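Local coordinates for VP4 CORE protein (Bluetongue virus, PDB 2JHP), which caps viral RNA as a multifunctional, assembly-line enzyme and is one of the five proteins that form the inner capsid, at residues Asp614-Ala617 and Ala618-Tyr622; Asp635-Leu638 and Glu639-Arg642; Pro228-Asp232 and Pro233-Val237. One frame throughout, in Å; residues are numbered along the deposited sequence.

Contact 1: residues Asp614-Ala617 and Ala618-Tyr622; sequences DLIA and ALREY
Leu-619 leans back along the helix over the carbonyl of Leu-615. Its CD2 lies 3.2 Å from Leu-615 O, nearer than its own CB or CG. The first two torsions, -95° and -39°, together bring CD2 to this side. Leu-619 N also donates to Leu-615 O, at 3.1 Å. The same oxygen therefore meets an N-H and a methyl group of one residue. Ala-618 adds its CB 3.5 Å from Leu-615 O. This is the buried side. Leu-615 and Leu-619 both reach Phe-572 of helix 568-576, and Leu-619 also meets Leu-555 of helix 551-561.

The segment is the middle of helix 612-625, near the end of the chain. Four successive i to i+4 hydrogen bonds run from Ala-618 N to Asp-614 O through to Glu-621 N to Ala-617 O.

The other side is looser, and Ala-617 and Arg-620 are exposed there. Arg-620 starts close, with CG 3.4 Å from Ile-616 O. Its chain then runs extended from CG to NE. Ile-616 CD1 approaches the guanidinium obliquely, 4.2 Å from Arg-620 NE. Ile-616 is partly covered by Leu-638 and Leu-641 of helix 635-641. Glu-621, partly exposed, places its CB 3.4 Å from Ala-617 O.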
ATOM      1  N   ASP A 614      -4.313  25.986 -31.996  1.00 14.36           N
ATOM      2  CA  ASP A 614      -4.355  26.645 -30.692  1.00  0.45           C
ATOM      3  C   ASP A 614      -3.581  25.826 -29.674  1.00-10.22           C
ATOM      4  O   ASP A 614      -2.779  26.358 -28.910  1.00 -9.51           O
ATOM      5  CB  ASP A 614      -5.804  26.834 -30.231  1.00 12.13           C
ATOM      6  CG  ASP A 614      -6.636  27.620 -31.231  1.00-14.10           C
ATOM      7  OD1 ASP A 614      -6.785  27.170 -32.393  1.00  1.82           O
ATOM      8  OD2 ASP A 614      -7.143  28.697 -30.852  1.00 -9.17           O
ATOM      9  N   LEU A 615      -3.819  24.522 -29.685  1.00-10.15           N
ATOM     10  CA  LEU A 615      -3.111  23.605 -28.805  1.00 -9.84           C
ATOM     11  C   LEU A 615      -1.606  23.589 -29.072  1.00-11.88           C
ATOM     12  O   LEU A 615      -0.815  23.565 -28.128  1.00-10.21           O
ATOM     13  CB  LEU A 615      -3.709  22.193 -28.885  1.00 -1.52           C
ATOM     14  CG  LEU A 615      -5.212  22.014 -28.604  1.00-10.28           C
ATOM     15  CD1 LEU A 615      -5.586  20.536 -28.631  1.00 21.94           C
ATOM     16  CD2 LEU A 615      -5.664  22.650 -27.288  1.00  8.76           C
ATOM     17  N   ILE A 616      -1.202  23.636 -30.341  1.00-11.96           N
ATOM     18  CA  ILE A 616       0.228  23.672 -30.665  1.00-13.31           C
ATOM     19  C   ILE A 616       0.873  25.007 -30.265  1.00 -9.23           C
ATOM     20  O   ILE A 616       2.048  25.036 -29.869  1.00-13.52           O
ATOM     21  CB  ILE A 616       0.552  23.291 -32.151  1.00  1.59           C
ATOM     22  CG1 ILE A 616      -0.059  24.274 -33.153  1.00-10.28           C
ATOM     23  CG2 ILE A 616       0.106  21.869 -32.450  1.00-13.48           C
ATOM     24  CD1 ILE A 616       0.888  25.370 -33.622  1.00 37.50           C
ATOM     25  N   ALA A 617       0.097  26.093 -30.361  1.00  0.68           N
ATOM     26  CA  ALA A 617       0.518  27.415 -29.882  1.00 -2.74           C
ATOM     27  C   ALA A 617       0.788  27.398 -28.372  1.00-12.71           C
ATOM     28  O   ALA A 617       1.773  27.985 -27.906  1.00 -7.81           O
ATOM     29  CB  ALA A 617      -0.522  28.485 -30.233  1.00  1.44           C
ATOM     30  N   ALA A 618      -0.077  26.718 -27.619  1.00-11.25           N
ATOM     31  CA  ALA A 618       0.103  26.589 -26.179  1.00-11.69           C
ATOM     32  C   ALA A 618       1.411  25.863 -25.873  1.00-17.42           C
ATOM     33  O   ALA A 618       2.213  26.350 -25.065  1.00-18.47           O
ATOM     34  CB  ALA A 618      -1.086  25.870 -25.534  1.00 -7.46           C
ATOM     35  N   LEU A 619       1.622  24.719 -26.536  1.00-16.40           N
ATOM     36  CA  LEU A 619       2.808  23.884 -26.313  1.00-11.76           C
ATOM     37  C   LEU A 619       4.102  24.626 -26.645  1.00 -7.57           C
ATOM     38  O   LEU A 619       5.086  24.534 -25.908  1.00  5.29           O
ATOM     39  CB  LEU A 619       2.730  22.569 -27.111  1.00-20.00           C
ATOM     40  CG  LEU A 619       2.206  21.235 -26.532  1.00 10.57           C
ATOM     41  CD1 LEU A 619       2.636  20.988 -25.079  1.00-16.89           C
ATOM     42  CD2 LEU A 619       0.697  21.090 -26.673  1.00 15.79           C
ATOM     43  N   ARG A 620       4.090  25.362 -27.756  1.00 -6.22           N
ATOM     44  CA  ARG A 620       5.240  26.165 -28.175  1.00 -4.28           C
ATOM     45  C   ARG A 620       5.557  27.225 -27.136  1.00 -5.24           C
ATOM     46  O   ARG A 620       6.721  27.427 -26.782  1.00  1.65           O
ATOM     47  CB  ARG A 620       4.982  26.837 -29.519  1.00 -2.14           C
ATOM     48  CG  ARG A 620       5.238  25.958 -30.718  1.00-10.56           C
ATOM     49  CD  ARG A 620       5.356  26.817 -31.967  1.00  8.04           C
ATOM     50  NE  ARG A 620       5.010  26.065 -33.169  1.00-19.24           N
ATOM     51  CZ  ARG A 620       5.040  26.553 -34.407  1.00 15.94           C
ATOM     52  NH1 ARG A 620       5.412  27.810 -34.632  1.00-20.00           N
ATOM     53  NH2 ARG A 620       4.698  25.771 -35.424  1.00 -9.43           N
ATOM     54  N   GLU A 621       4.511  27.889 -26.649  1.00-10.25           N
ATOM     55  CA  GLU A 621       4.652  28.925 -25.636  1.00-11.67           C
ATOM     56  C   GLU A 621       5.195  28.327 -24.351  1.00-19.04           C
ATOM     57  O   GLU A 621       5.956  28.977 -23.631  1.00-15.93           O
ATOM     58  CB  GLU A 621       3.314  29.621 -25.376  1.00-17.86           C
ATOM     59  CG  GLU A 621       3.453  31.016 -24.779  1.00-11.28           C
ATOM     60  CD  GLU A 621       4.324  31.929 -25.629  1.00-13.92           C
ATOM     61  OE1 GLU A 621       3.902  32.296 -26.747  1.00 82.78           O
ATOM     62  OE2 GLU A 621       5.438  32.270 -25.174  1.00 10.20           O
ATOM     63  N   TYR A 622       4.810  27.084 -24.079  1.00-18.36           N
ATOM     64  CA  TYR A 622       5.248  26.400 -22.870  1.00-15.34           C
ATOM     65  C   TYR A 622       6.738  26.038 -22.902  1.00-17.24           C
ATOM     66  O   TYR A 622       7.474  26.351 -21.959  1.00-14.32           O
ATOM     67  CB  TYR A 622       4.390  25.161 -22.603  1.00-16.16           C
ATOM     68  CG  TYR A 622       4.835  24.396 -21.380  1.00-11.09           C
ATOM     69  CD1 TYR A 622       4.412  24.775 -20.102  1.00-10.39           C
ATOM     70  CD2 TYR A 622       5.691  23.303 -21.496  1.00-15.21           C
ATOM     71  CE1 TYR A 622       4.825  24.079 -18.969  1.00  2.12           C
ATOM     72  CE2 TYR A 622       6.108  22.605 -20.376  1.00  6.36           C
ATOM     73  CZ  TYR A 622       5.669  22.997 -19.115  1.00 -1.72           C
ATOM     74  OH  TYR A 622       6.087  22.303 -18.010  1.00 26.14           O
TER

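Contact 2: residues Asp635-Leu638 and Glu639-Arg642; sequences DSWL and ELLR
Arg-642 folds back over the carbonyl of Leu-638, one turn earlier. Arg-642 CB is still 3.8 Å from Leu-638 O. Arg-642 CG comes much nearer, to 3.0 Å from Leu-638 O, because a chi1 of 56° sets it between the backbone N and the carbonyl carbon. Arg-642 CD follows at 3.4 Å from Leu-638 O. The chain bends at chi3 (62°), Arg-642 NE also stays near that oxygen, and the guanidinium turns alongside the leucine, so that the two side chains point the same way. Leu-638 CB lies over one face of the guanidinium. At the tip, Arg-642 NH1 is 3.7 Å from Leu-638 CD2.

This is the C-terminal turn of helix 635-641, a short helix near the chain's end. Arg-642 is the first residue to leave helical backbone angles, yet its N still donates to Leu-638 O at 3.2 Å and a straight 168°. The preceding carbonyl, Trp-637 O, accepts twice: from Leu-641 N at 2.9 Å, and weakly from Leu-640 N. Glu-639 N donates to Asp-635 O, and the Asp-635 carboxylate salt-bridges Lys-623.

Between side chains, the packing on Trp-637 is looser. Leu-640 CD2 approaches its ring obliquely, 4.4 Å from Trp-637 CE3. Leu-641 CD2 lies 4.4 Å from Trp-637 CB but also sits close against Trp-637 O. The indole meets Phe-569 and Phe-572, and its NE1 donates to Leu-458 O.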
ATOM      1  N   ASP A 635       7.691  18.482 -28.155  1.00-13.55           N
ATOM      2  CA  ASP A 635       7.865  18.137 -29.566  1.00 -5.22           C
ATOM      3  C   ASP A 635       7.126  16.845 -29.907  1.00-12.40           C
ATOM      4  O   ASP A 635       6.536  16.737 -30.979  1.00  4.29           O
ATOM      5  CB  ASP A 635       9.348  18.030 -29.949  1.00  0.73           C
ATOM      6  CG  ASP A 635      10.067  19.378 -29.920  1.00 13.49           C
ATOM      7  OD1 ASP A 635       9.471  20.400 -30.331  1.00 15.49           O
ATOM      8  OD2 ASP A 635      11.243  19.411 -29.495  1.00 15.62           O
ATOM      9  N   SER A 636       7.139  15.889 -28.979  1.00-12.91           N
ATOM     10  CA  SER A 636       6.415  14.635 -29.153  1.00-11.27           C
ATOM     11  C   SER A 636       4.919  14.877 -29.369  1.00-14.56           C
ATOM     12  O   SER A 636       4.341  14.364 -30.332  1.00-15.27           O
ATOM     13  CB  SER A 636       6.657  13.694 -27.969  1.00-14.71           C
ATOM     14  OG  SER A 636       6.418  12.346 -28.334  1.00-11.41           O
ATOM     15  N   TRP A 637       4.302  15.668 -28.491  1.00-15.61           N
ATOM     16  CA  TRP A 637       2.890  16.020 -28.640  1.00-14.85           C
ATOM     17  C   TRP A 637       2.687  17.007 -29.789  1.00-12.11           C
ATOM     18  O   TRP A 637       1.652  16.987 -30.448  1.00-11.22           O
ATOM     19  CB  TRP A 637       2.318  16.610 -27.346  1.00-16.73           C
ATOM     20  CG  TRP A 637       2.334  15.687 -26.172  1.00-13.86           C
ATOM     21  CD1 TRP A 637       3.181  15.738 -25.110  1.00-17.67           C
ATOM     22  CD2 TRP A 637       1.449  14.589 -25.923  1.00  6.69           C
ATOM     23  NE1 TRP A 637       2.902  14.734 -24.221  1.00-17.40           N
ATOM     24  CE2 TRP A 637       1.838  14.015 -24.690  1.00 -0.46           C
ATOM     25  CE3 TRP A 637       0.372  14.032 -26.619  1.00 13.85           C
ATOM     26  CZ2 TRP A 637       1.190  12.910 -24.139  1.00-20.00           C
ATOM     27  CZ3 TRP A 637      -0.276  12.934 -26.067  1.00-19.72           C
ATOM     28  CH2 TRP A 637       0.137  12.384 -24.840  1.00 -6.90           C
ATOM     29  N   LEU A 638       3.678  17.870 -30.011  1.00 -6.12           N
ATOM     30  CA  LEU A 638       3.654  18.827 -31.119  1.00 -1.51           C
ATOM     31  C   LEU A 638       3.611  18.096 -32.452  1.00 -7.56           C
ATOM     32  O   LEU A 638       2.724  18.341 -33.265  1.00-13.95           O
ATOM     33  CB  LEU A 638       4.867  19.760 -31.072  1.00  3.19           C
ATOM     34  CG  LEU A 638       4.820  20.957 -30.126  1.00 36.42           C
ATOM     35  CD1 LEU A 638       6.213  21.532 -29.954  1.00  5.82           C
ATOM     36  CD2 LEU A 638       3.865  22.020 -30.645  1.00  5.98           C
ATOM     37  N   GLU A 639       4.562  17.183 -32.653  1.00-14.62           N
ATOM     38  CA  GLU A 639       4.619  16.333 -33.844  1.00-19.41           C
ATOM     39  C   GLU A 639       3.526  15.250 -33.864  1.00 -9.62           C
ATOM     40  O   GLU A 639       3.443  14.459 -34.815  1.00 -0.34           O
ATOM     41  CB  GLU A 639       6.010  15.710 -34.001  1.00-20.00           C
ATOM     42  CG  GLU A 639       7.114  16.716 -34.309  1.00 -4.64           C
ATOM     43  CD  GLU A 639       8.383  16.057 -34.833  1.00-18.99           C
ATOM     44  OE1 GLU A 639       8.407  15.637 -36.015  1.00 -5.34           O
ATOM     45  OE2 GLU A 639       9.362  15.973 -34.058  1.00 13.78           O
ATOM     46  N   LEU A 640       2.699  15.220 -32.818  1.00 -5.95           N
ATOM     47  CA  LEU A 640       1.506  14.376 -32.800  1.00 -5.60           C
ATOM     48  C   LEU A 640       0.257  15.142 -33.233  1.00-12.52           C
ATOM     49  O   LEU A 640      -0.578  14.593 -33.944  1.00-13.76           O
ATOM     50  CB  LEU A 640       1.293  13.738 -31.425  1.00 -2.60           C
ATOM     51  CG  LEU A 640       0.118  12.759 -31.293  1.00  3.91           C
ATOM     52  CD1 LEU A 640       0.510  11.557 -30.449  1.00  6.87           C
ATOM     53  CD2 LEU A 640      -1.136  13.445 -30.733  1.00  8.75           C
ATOM     54  N   LEU A 641       0.119  16.392 -32.796  1.00-15.73           N
ATOM     55  CA  LEU A 641      -1.043  17.199 -33.168  1.00-12.86           C
ATOM     56  C   LEU A 641      -1.023  17.613 -34.641  1.00 -9.24           C
ATOM     57  O   LEU A 641      -2.065  17.628 -35.297  1.00 -7.88           O
ATOM     58  CB  LEU A 641      -1.182  18.431 -32.266  1.00 -7.74           C
ATOM     59  CG  LEU A 641      -1.973  18.379 -30.947  1.00-12.37           C
ATOM     60  CD1 LEU A 641      -3.223  17.510 -31.069  1.00-14.24           C
ATOM     61  CD2 LEU A 641      -1.118  17.908 -29.790  1.00-15.73           C
ATOM     62  N   ARG A 642       0.167  17.934 -35.150  1.00 -8.63           N
ATOM     63  CA  ARG A 642       0.353  18.303 -36.559  1.00 -7.93           C
ATOM     64  C   ARG A 642       0.468  17.083 -37.482  1.00-11.80           C
ATOM     65  O   ARG A 642       1.139  17.136 -38.514  1.00-13.36           O
ATOM     66  CB  ARG A 642       1.556  19.249 -36.736  1.00 -3.89           C
ATOM     67  CG  ARG A 642       2.896  18.720 -36.203  1.00  1.81           C
ATOM     68  CD  ARG A 642       3.967  19.817 -36.122  1.00 -3.68           C
ATOM     69  NE  ARG A 642       3.618  20.905 -35.196  1.00 -7.45           N
ATOM     70  CZ  ARG A 642       4.306  22.046 -35.080  1.00 12.20           C
ATOM     71  NH1 ARG A 642       3.900  22.970 -34.215  1.00  1.61           N
ATOM     72  NH2 ARG A 642       5.396  22.272 -35.825  1.00  5.87           N
TER

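Contact 3: residues Pro228-Asp232 and Pro233-Val237; sequences PECSD and PNVIV
Asp-232 and Val-235 close the turn by a backbone hydrogen bond. Val-235 N donates to Asp-232 O at 3.1 Å. The donor sits well above the carbonyl plane, 58° out of it, and not on a lone pair. The turn is type I, with Pro-233 and Asn-234 at its two central positions. The proline ring fixes phi near the value this turn needs. The side chain of Asn-234 is held by a bond from ND2 to Val-218 O.

A second polar link passes through water. Water 1 lies 2.9 Å from Cys-230 O and 2.7 Å from Val-235 O, and so bridges the incoming loop and the start of the strand.

The strand is 235-238, the outermost on one side of a mixed seven-stranded sheet. The strand order 3-2-1-4-5-7-6 is that of a Rossmann-like methyltransferase fold. Strand 219-223 lies beside it, and residues 228-232 belong to the loop that leads from one to the other.

The apolar contacts use alternate strand residues, Val-235 and Val-237. Cys-230 SG, anti to its own N (chi1 -168°), lies 3.7 Å from Val-235 CB. The CB of Cys-230 meets Val-237 CG2, also at 3.7 Å. Asp-232 CB is 3.9 Å from Val-235 CG2. Beyond these segments, Leu-201 touches Cys-230, and Leu-204 and Phe-215 pack on Val-235.

One methyl meets a carbonyl oxygen instead: Val-237 CG1 rests 3.5 Å from Pro-228 O.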
ATOM      1  N   PRO A 228      -3.901 -32.647  23.019  1.00 55.03           N
ATOM      2  CA  PRO A 228      -5.316 -32.981  23.177  1.00 31.32           C
ATOM      3  C   PRO A 228      -6.012 -33.233  21.832  1.00 37.80           C
ATOM      4  O   PRO A 228      -5.385 -33.081  20.782  1.00 40.69           O
ATOM      5  CB  PRO A 228      -5.885 -31.729  23.847  1.00  0.53           C
ATOM      6  CG  PRO A 228      -5.044 -30.630  23.324  1.00 37.05           C
ATOM      7  CD  PRO A 228      -3.661 -31.203  23.209  1.00 74.33           C
ATOM      8  N   GLU A 229      -7.289 -33.622  21.869  1.00 42.83           N
ATOM      9  CA  GLU A 229      -8.093 -33.760  20.651  1.00 53.25           C
ATOM     10  C   GLU A 229      -8.265 -32.410  19.965  1.00 40.55           C
ATOM     11  O   GLU A 229      -8.293 -31.367  20.623  1.00 51.52           O
ATOM     12  CB  GLU A 229      -9.471 -34.360  20.960  1.00 70.72           C
ATOM     13  CG  GLU A 229      -9.587 -35.875  20.760  1.00  5.88           C
ATOM     14  CD  GLU A 229     -10.931 -36.427  21.201  1.00 64.21           C
ATOM     15  OE1 GLU A 229     -11.000 -37.624  21.565  1.00 -3.21           O
ATOM     16  OE2 GLU A 229     -11.923 -35.665  21.191  1.00-15.22           O
ATOM     17  N   CYS A 230      -8.362 -32.434  18.640  1.00 33.65           N
ATOM     18  CA  CYS A 230      -8.665 -31.228  17.877  1.00 19.68           C
ATOM     19  C   CYS A 230      -9.670 -31.515  16.760  1.00 21.96           C
ATOM     20  O   CYS A 230      -9.338 -32.122  15.728  1.00 13.41           O
ATOM     21  CB  CYS A 230      -7.396 -30.575  17.328  1.00 25.59           C
ATOM     22  SG  CYS A 230      -7.671 -28.911  16.674  1.00 22.19           S
ATOM     23  N   SER A 231     -10.897 -31.055  16.986  1.00 17.80           N
ATOM     24  CA  SER A 231     -12.014 -31.273  16.072  1.00 26.84           C
ATOM     25  C   SER A 231     -11.887 -30.494  14.759  1.00 33.51           C
ATOM     26  O   SER A 231     -12.705 -30.671  13.859  1.00 25.00           O
ATOM     27  CB  SER A 231     -13.323 -30.904  16.769  1.00 14.09           C
ATOM     28  OG  SER A 231     -13.372 -29.507  17.008  1.00  9.16           O
ATOM     29  N   ASP A 232     -10.879 -29.628  14.658  1.00 48.34           N
ATOM     30  CA  ASP A 232     -10.607 -28.924  13.408  1.00 71.08           C
ATOM     31  C   ASP A 232     -10.106 -29.903  12.347  1.00 52.46           C
ATOM     32  O   ASP A 232      -9.136 -30.625  12.578  1.00 35.71           O
ATOM     33  CB  ASP A 232      -9.634 -27.760  13.613  1.00 77.24           C
ATOM     34  CG  ASP A 232     -10.349 -26.450  13.914  1.00 -2.70           C
ATOM     35  OD1 ASP A 232     -11.200 -26.029  13.090  1.00 30.62           O
ATOM     36  OD2 ASP A 232     -10.071 -25.840  14.971  1.00 58.50           O
ATOM     37  N   PRO A 233     -10.801 -29.951  11.195  1.00 40.50           N
ATOM     38  CA  PRO A 233     -10.521 -30.894  10.109  1.00 32.78           C
ATOM     39  C   PRO A 233      -9.131 -30.764   9.486  1.00 20.70           C
ATOM     40  O   PRO A 233      -8.583 -31.764   9.026  1.00 20.65           O
ATOM     41  CB  PRO A 233     -11.611 -30.583   9.079  1.00 46.13           C
ATOM     42  CG  PRO A 233     -12.075 -29.221   9.411  1.00  1.13           C
ATOM     43  CD  PRO A 233     -11.952 -29.089  10.882  1.00 21.36           C
ATOM     44  N   ASN A 234      -8.567 -29.558   9.472  1.00 17.07           N
ATOM     45  CA  ASN A 234      -7.209 -29.359   8.953  1.00 10.67           C
ATOM     46  C   ASN A 234      -6.108 -29.480  10.024  1.00 14.76           C
ATOM     47  O   ASN A 234      -4.935 -29.181   9.756  1.00 13.77           O
ATOM     48  CB  ASN A 234      -7.094 -28.031   8.185  1.00 -7.53           C
ATOM     49  CG  ASN A 234      -7.325 -26.816   9.076  1.00 -9.47           C
ATOM     50  OD1 ASN A 234      -8.099 -26.864  10.030  1.00 27.41           O
ATOM     51  ND2 ASN A 234      -6.658 -25.722   8.756  1.00 16.92           N
ATOM     52  N   VAL A 235      -6.483 -29.919  11.227  1.00 19.47           N
ATOM     53  CA  VAL A 235      -5.496 -30.256  12.265  1.00 21.42           C
ATOM     54  C   VAL A 235      -5.458 -31.753  12.518  1.00 19.74           C
ATOM     55  O   VAL A 235      -6.372 -32.331  13.108  1.00 20.93           O
ATOM     56  CB  VAL A 235      -5.691 -29.487  13.605  1.00 -5.60           C
ATOM     57  CG1 VAL A 235      -4.562 -29.814  14.557  1.00  9.96           C
ATOM     58  CG2 VAL A 235      -5.740 -27.973  13.357  1.00 22.12           C
ATOM     59  N   ILE A 236      -4.382 -32.364  12.044  1.00 19.61           N
ATOM     60  CA  ILE A 236      -4.139 -33.785  12.213  1.00 19.11           C
ATOM     61  C   ILE A 236      -3.173 -33.962  13.390  1.00 15.95           C
ATOM     62  O   ILE A 236      -2.028 -33.495  13.354  1.00 14.05           O
ATOM     63  CB  ILE A 236      -3.637 -34.416  10.893  1.00 14.02           C
ATOM     64  CG1 ILE A 236      -4.760 -34.380   9.854  1.00 66.01           C
ATOM     65  CG2 ILE A 236      -3.169 -35.844  11.106  1.00  8.87           C
ATOM     66  CD1 ILE A 236      -4.292 -34.542   8.429  1.00 10.73           C
ATOM     67  N   VAL A 237      -3.659 -34.632  14.432  1.00 15.15           N
ATOM     68  CA  VAL A 237      -2.991 -34.665  15.727  1.00 11.35           C
ATOM     69  C   VAL A 237      -2.236 -35.970  15.947  1.00 17.20           C
ATOM     70  O   VAL A 237      -2.789 -37.061  15.792  1.00 19.46           O
ATOM     71  CB  VAL A 237      -4.005 -34.385  16.872  1.00 -7.31           C
ATOM     72  CG1 VAL A 237      -3.373 -34.550  18.257  1.00-11.49           C
ATOM     73  CG2 VAL A 237      -4.596 -32.988  16.711  1.00 14.23           C
TER
HETATM   74  O   HOH W   1      -8.812 -33.495  13.222  1.00 23.43           O

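How the contacts relate
Contacts 1 and 2 are neighbours, with centres about 10 Å apart. Their helices, 612-625 and 635-641, follow each other in the chain and pack together. Ile-616 CG2 lies 3.7 Å from Leu-641 CB, and Leu-619 CB lies 3.8 Å from Leu-638 CD2. At the exposed ends of two side chains, like charges come close: Arg-620 NH2 is 3.2 Å from Arg-642 NH1. Contact 3 lies on the opposite side of the chain's centre. Its centre is about 72 Å from that of contact 1 and about 68 Å from that of contact 2. It lies near, but does not touch, a bound S-adenosyl-L-homocysteine, the spent methyl donor: the side chain of Pro-228 is about 9 Å away.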